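PDB 1E9R: conjugal transfer protein TRWB from Escherichia coli, which probably acts as a ring-shaped, ATP-driven DNA pump that couples the DNA to the secretion channel during bacterial conjugation. Local coordinates for residues B[146-154]-B[206-214]. Residues are numbered along the deposited sequence; the frame is centred on the assembly and turned at random.
Sequences WASYGRLLL and ALTSARFVL
The ring of Y149 lies flat over the methyl of A206: CB of A206 stands 3.8 Å from the ring centroid and only 4° off the ring normal, a CH-pi contact centred on one face. A methyl suits this place because it is small enough to let the ring settle over the helix that carries it. The phenol OH turns back to E145 of its own helix, while the ring also meets F212 of a neighbouring subunit. At W146 the approach is oblique, with CD1 of the indole 3.7 Å from OG of S209; a bond to the carbonyl of K205, one turn earlier, satisfies this buried hydroxyl, and the short side chain leaves the indole room to lie close.

Where the axes of the two helical segments pass 7.4 Å apart, at 83°, the residues are small. G150 CA comes within 3.8 Å of A210 CA; a side chain at G150 would point into the other helix, at V213 CG1, and having none lets the backbones close to this distance. The methyl of A210 rests against the backbone of Y149, its CB 3.4 Å from Y149 O. This nearly perpendicular pair belongs to an all-helical region, remote from the central beta-sheet of the P-loop NTPase fold, and it borders two other subunits of the hexamer.

Beyond the crossing, L153 enters as a knob into the hole formed by L207, A210, R211 and L214. With CG anti to the backbone N (chi1 177°), its branch reaches across, placing CD2 3.6 Å from L214 CD2. L214 lies over the glycine as well, its CD1 against the G150 carbonyl, and both leucines touch T176 of helix 169-178. Toward the start of 146-154, branched V213 spreads its methyls over the backbone, CG2 sitting 3.7 Å from W146 O and CG1 facing A147.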
ATOM      1  N   TRP B 146      -3.668   9.744 -20.157  1.00 30.83           N
ATOM      2  CA  TRP B 146      -4.415   9.591 -21.396  1.00 31.49           C
ATOM      3  C   TRP B 146      -5.330  10.775 -21.640  1.00 32.07           C
ATOM      4  O   TRP B 146      -5.396  11.297 -22.758  1.00 34.99           O
ATOM      5  CB  TRP B 146      -5.263   8.327 -21.375  1.00 28.44           C
ATOM      6  CG  TRP B 146      -4.496   7.103 -21.098  1.00 30.22           C
ATOM      7  CD1 TRP B 146      -3.182   6.871 -21.382  1.00 29.52           C
ATOM      8  CD2 TRP B 146      -4.998   5.906 -20.504  1.00 32.41           C
ATOM      9  NE1 TRP B 146      -2.833   5.602 -20.999  1.00 30.47           N
ATOM     10  CE2 TRP B 146      -3.930   4.986 -20.456  1.00 31.17           C
ATOM     11  CE3 TRP B 146      -6.252   5.519 -20.007  1.00 31.95           C
ATOM     12  CZ2 TRP B 146      -4.074   3.701 -19.928  1.00 35.83           C
ATOM     13  CZ3 TRP B 146      -6.398   4.243 -19.481  1.00 36.34           C
ATOM     14  CH2 TRP B 146      -5.312   3.347 -19.445  1.00 37.19           C
ATOM     15  N   ALA B 147      -6.050  11.186 -20.595  1.00 29.20           N
ATOM     16  CA  ALA B 147      -6.977  12.311 -20.703  1.00 29.52           C
ATOM     17  C   ALA B 147      -6.184  13.513 -21.179  1.00 28.82           C
ATOM     18  O   ALA B 147      -6.664  14.328 -21.958  1.00 30.77           O
ATOM     19  CB  ALA B 147      -7.626  12.603 -19.344  1.00 24.50           C
ATOM     20  N   SER B 148      -4.949  13.597 -20.707  1.00 28.70           N
ATOM     21  CA  SER B 148      -4.059  14.682 -21.069  1.00 29.97           C
ATOM     22  C   SER B 148      -3.857  14.715 -22.581  1.00 28.61           C
ATOM     23  O   SER B 148      -3.925  15.777 -23.200  1.00 26.55           O
ATOM     24  CB  SER B 148      -2.728  14.492 -20.358  1.00 30.84           C
ATOM     25  OG  SER B 148      -1.754  15.389 -20.855  1.00 40.38           O
ATOM     26  N   TYR B 149      -3.600  13.550 -23.168  1.00 29.01           N
ATOM     27  CA  TYR B 149      -3.400  13.437 -24.609  1.00 27.94           C
ATOM     28  C   TYR B 149      -4.722  13.774 -25.286  1.00 28.17           C
ATOM     29  O   TYR B 149      -4.742  14.384 -26.359  1.00 29.36           O
ATOM     30  CB  TYR B 149      -2.984  12.010 -24.976  1.00 27.56           C
ATOM     31  CG  TYR B 149      -1.652  11.577 -24.401  1.00 25.70           C
ATOM     32  CD1 TYR B 149      -0.568  12.448 -24.371  1.00 26.14           C
ATOM     33  CD2 TYR B 149      -1.474  10.291 -23.891  1.00 25.71           C
ATOM     34  CE1 TYR B 149       0.663  12.053 -23.845  1.00 27.07           C
ATOM     35  CE2 TYR B 149      -0.249   9.886 -23.364  1.00 25.49           C
ATOM     36  CZ  TYR B 149       0.816  10.774 -23.344  1.00 28.06           C
ATOM     37  OH  TYR B 149       2.029  10.387 -22.815  1.00 26.57           O
ATOM     38  N   GLY B 150      -5.822  13.369 -24.651  1.00 27.86           N
ATOM     39  CA  GLY B 150      -7.147  13.652 -25.181  1.00 26.98           C
ATOM     40  C   GLY B 150      -7.472  15.142 -25.252  1.00 29.62           C
ATOM     41  O   GLY B 150      -8.073  15.607 -26.222  1.00 28.71           O
ATOM     42  N   ARG B 151      -7.074  15.895 -24.227  1.00 28.01           N
ATOM     43  CA  ARG B 151      -7.318  17.329 -24.198  1.00 28.03           C
ATOM     44  C   ARG B 151      -6.474  17.992 -25.265  1.00 28.64           C
ATOM     45  O   ARG B 151      -6.910  18.962 -25.883  1.00 28.88           O
ATOM     46  CB  ARG B 151      -6.986  17.909 -22.821  1.00 27.63           C
ATOM     47  CG  ARG B 151      -7.734  17.205 -21.709  1.00 29.63           C
ATOM     48  CD  ARG B 151      -7.894  18.017 -20.437  1.00 28.39           C
ATOM     49  NE  ARG B 151      -8.431  17.161 -19.383  1.00 26.65           N
ATOM     50  CZ  ARG B 151      -7.672  16.449 -18.559  1.00 26.06           C
ATOM     51  NH1 ARG B 151      -6.352  16.520 -18.666  1.00 24.33           N
ATOM     52  NH2 ARG B 151      -8.222  15.635 -17.665  1.00 26.28           N
ATOM     53  N   LEU B 152      -5.265  17.470 -25.476  1.00 29.40           N
ATOM     54  CA  LEU B 152      -4.360  17.991 -26.503  1.00 29.47           C
ATOM     55  C   LEU B 152      -5.024  17.801 -27.869  1.00 28.75           C
ATOM     56  O   LEU B 152      -5.128  18.740 -28.652  1.00 29.93           O
ATOM     57  CB  LEU B 152      -3.021  17.245 -26.494  1.00 26.63           C
ATOM     58  CG  LEU B 152      -2.149  17.581 -27.714  1.00 28.28           C
ATOM     59  CD1 LEU B 152      -1.715  19.042 -27.665  1.00 26.90           C
ATOM     60  CD2 LEU B 152      -0.942  16.672 -27.752  1.00 27.77           C
ATOM     61  N   LEU B 153      -5.468  16.577 -28.146  1.00 27.60           N
ATOM     62  CA  LEU B 153      -6.133  16.282 -29.404  1.00 28.61           C
ATOM     63  C   LEU B 153      -7.417  17.103 -29.519  1.00 30.63           C
ATOM     64  O   LEU B 153      -7.742  17.621 -30.589  1.00 31.67           O
ATOM     65  CB  LEU B 153      -6.459  14.790 -29.497  1.00 26.75           C
ATOM     66  CG  LEU B 153      -7.238  14.346 -30.742  1.00 26.08           C
ATOM     67  CD1 LEU B 153      -6.508  14.770 -31.984  1.00 22.50           C
ATOM     68  CD2 LEU B 153      -7.410  12.848 -30.736  1.00 23.84           C
ATOM     69  N   LEU B 154      -8.139  17.236 -28.410  1.00 30.16           N
ATOM     70  CA  LEU B 154      -9.372  17.997 -28.420  1.00 28.42           C
ATOM     71  C   LEU B 154      -9.163  19.476 -28.686  1.00 31.18           C
ATOM     72  O   LEU B 154      -9.721  20.012 -29.636  1.00 30.26           O
ATOM     73  CB  LEU B 154     -10.121  17.847 -27.102  1.00 26.85           C
ATOM     74  CG  LEU B 154     -11.470  18.578 -27.070  1.00 27.92           C
ATOM     75  CD1 LEU B 154     -12.464  17.877 -27.991  1.00 26.64           C
ATOM     76  CD2 LEU B 154     -12.001  18.614 -25.637  1.00 29.96           C
ATOM     77  N   ALA B 206       0.198   7.398 -27.847  1.00 25.38           N
ATOM     78  CA  ALA B 206      -0.397   8.572 -27.231  1.00 26.13           C
ATOM     79  C   ALA B 206      -1.632   9.001 -28.025  1.00 27.38           C
ATOM     80  O   ALA B 206      -2.684   9.253 -27.445  1.00 29.93           O
ATOM     81  CB  ALA B 206       0.616   9.692 -27.175  1.00 23.19           C
ATOM     82  N   LEU B 207      -1.510   9.066 -29.352  1.00 27.11           N
ATOM     83  CA  LEU B 207      -2.636   9.456 -30.208  1.00 27.43           C
ATOM     84  C   LEU B 207      -3.787   8.479 -30.006  1.00 27.30           C
ATOM     85  O   LEU B 207      -4.931   8.890 -29.820  1.00 28.45           O
ATOM     86  CB  LEU B 207      -2.241   9.442 -31.689  1.00 29.20           C
ATOM     87  CG  LEU B 207      -2.889  10.456 -32.647  1.00 32.06           C
ATOM     88  CD1 LEU B 207      -2.912   9.888 -34.060  1.00 29.54           C
ATOM     89  CD2 LEU B 207      -4.290  10.779 -32.203  1.00 29.90           C
ATOM     90  N   THR B 208      -3.474   7.183 -30.056  1.00 26.57           N
ATOM     91  CA  THR B 208      -4.477   6.138 -29.875  1.00 26.32           C
ATOM     92  C   THR B 208      -5.204   6.341 -28.561  1.00 26.89           C
ATOM     93  O   THR B 208      -6.428   6.210 -28.500  1.00 28.15           O
ATOM     94  CB  THR B 208      -3.846   4.732 -29.849  1.00 26.40           C
ATOM     95  OG1 THR B 208      -3.420   4.368 -31.162  1.00 28.04           O
ATOM     96  CG2 THR B 208      -4.845   3.716 -29.380  1.00 23.97           C
ATOM     97  N   SER B 209      -4.447   6.652 -27.511  1.00 26.41           N
ATOM     98  CA  SER B 209      -5.034   6.878 -26.192  1.00 27.01           C
ATOM     99  C   SER B 209      -5.998   8.055 -26.191  1.00 27.79           C
ATOM    100  O   SER B 209      -7.088   7.980 -25.618  1.00 29.43           O
ATOM    101  CB  SER B 209      -3.940   7.114 -25.165  1.00 25.73           C
ATOM    102  OG  SER B 209      -3.273   5.903 -24.907  1.00 25.56           O
ATOM    103  N   ALA B 210      -5.586   9.141 -26.834  1.00 25.51           N
ATOM    104  CA  ALA B 210      -6.407  10.334 -26.930  1.00 25.65           C
ATOM    105  C   ALA B 210      -7.733   9.968 -27.594  1.00 26.54           C
ATOM    106  O   ALA B 210      -8.795  10.290 -27.080  1.00 28.53           O
ATOM    107  CB  ALA B 210      -5.669  11.402 -27.744  1.00 22.06           C
ATOM    108  N   ARG B 211      -7.660   9.283 -28.735  1.00 29.59           N
ATOM    109  CA  ARG B 211      -8.847   8.867 -29.486  1.00 30.78           C
ATOM    110  C   ARG B 211      -9.860   8.154 -28.600  1.00 28.07           C
ATOM    111  O   ARG B 211     -11.057   8.431 -28.650  1.00 28.54           O
ATOM    112  CB  ARG B 211      -8.430   7.945 -30.631  1.00 32.03           C
ATOM    113  CG  ARG B 211      -7.461   8.595 -31.598  1.00 36.52           C
ATOM    114  CD  ARG B 211      -8.173   9.141 -32.827  1.00 42.17           C
ATOM    115  NE  ARG B 211      -8.191   8.179 -33.923  1.00 43.23           N
ATOM    116  CZ  ARG B 211      -8.702   8.418 -35.128  1.00 43.71           C
ATOM    117  NH1 ARG B 211      -9.259   9.590 -35.409  1.00 42.02           N
ATOM    118  NH2 ARG B 211      -8.610   7.487 -36.070  1.00 44.61           N
ATOM    119  N   PHE B 212      -9.372   7.228 -27.792  1.00 26.74           N
ATOM    120  CA  PHE B 212     -10.228   6.477 -26.891  1.00 25.33           C
ATOM    121  C   PHE B 212     -10.894   7.370 -25.847  1.00 25.86           C
ATOM    122  O   PHE B 212     -12.090   7.257 -25.605  1.00 27.25           O
ATOM    123  CB  PHE B 212      -9.421   5.376 -26.209  1.00 22.41           C
ATOM    124  CG  PHE B 212      -9.285   4.143 -27.031  1.00 24.04           C
ATOM    125  CD1 PHE B 212     -10.416   3.521 -27.556  1.00 20.56           C
ATOM    126  CD2 PHE B 212      -8.036   3.587 -27.271  1.00 24.29           C
ATOM    127  CE1 PHE B 212     -10.304   2.363 -28.302  1.00 22.87           C
ATOM    128  CE2 PHE B 212      -7.913   2.419 -28.024  1.00 23.85           C
ATOM    129  CZ  PHE B 212      -9.044   1.807 -28.538  1.00 23.57           C
ATOM    130  N   VAL B 213     -10.130   8.256 -25.221  1.00 27.30           N
ATOM    131  CA  VAL B 213     -10.716   9.141 -24.227  1.00 29.09           C
ATOM    132  C   VAL B 213     -11.857   9.900 -24.872  1.00 28.61           C
ATOM    133  O   VAL B 213     -12.971   9.892 -24.370  1.00 28.53           O
ATOM    134  CB  VAL B 213      -9.699  10.172 -23.693  1.00 28.46           C
ATOM    135  CG1 VAL B 213     -10.396  11.170 -22.798  1.00 26.07           C
ATOM    136  CG2 VAL B 213      -8.600   9.466 -22.927  1.00 27.32           C
ATOM    137  N   LEU B 214     -11.567  10.551 -25.991  1.00 29.84           N
ATOM    138  CA  LEU B 214     -12.560  11.337 -26.716  1.00 31.06           C
ATOM    139  C   LEU B 214     -13.743  10.511 -27.199  1.00 29.90           C
ATOM    140  O   LEU B 214     -14.865  11.010 -27.279  1.00 31.72           O
ATOM    141  CB  LEU B 214     -11.898  12.044 -27.897  1.00 29.72           C
ATOM    142  CG  LEU B 214     -11.440  13.492 -27.715  1.00 32.32           C
ATOM    143  CD1 LEU B 214     -11.215  13.823 -26.249  1.00 29.70           C
ATOM    144  CD2 LEU B 214     -10.177  13.702 -28.539  1.00 29.82           C
TER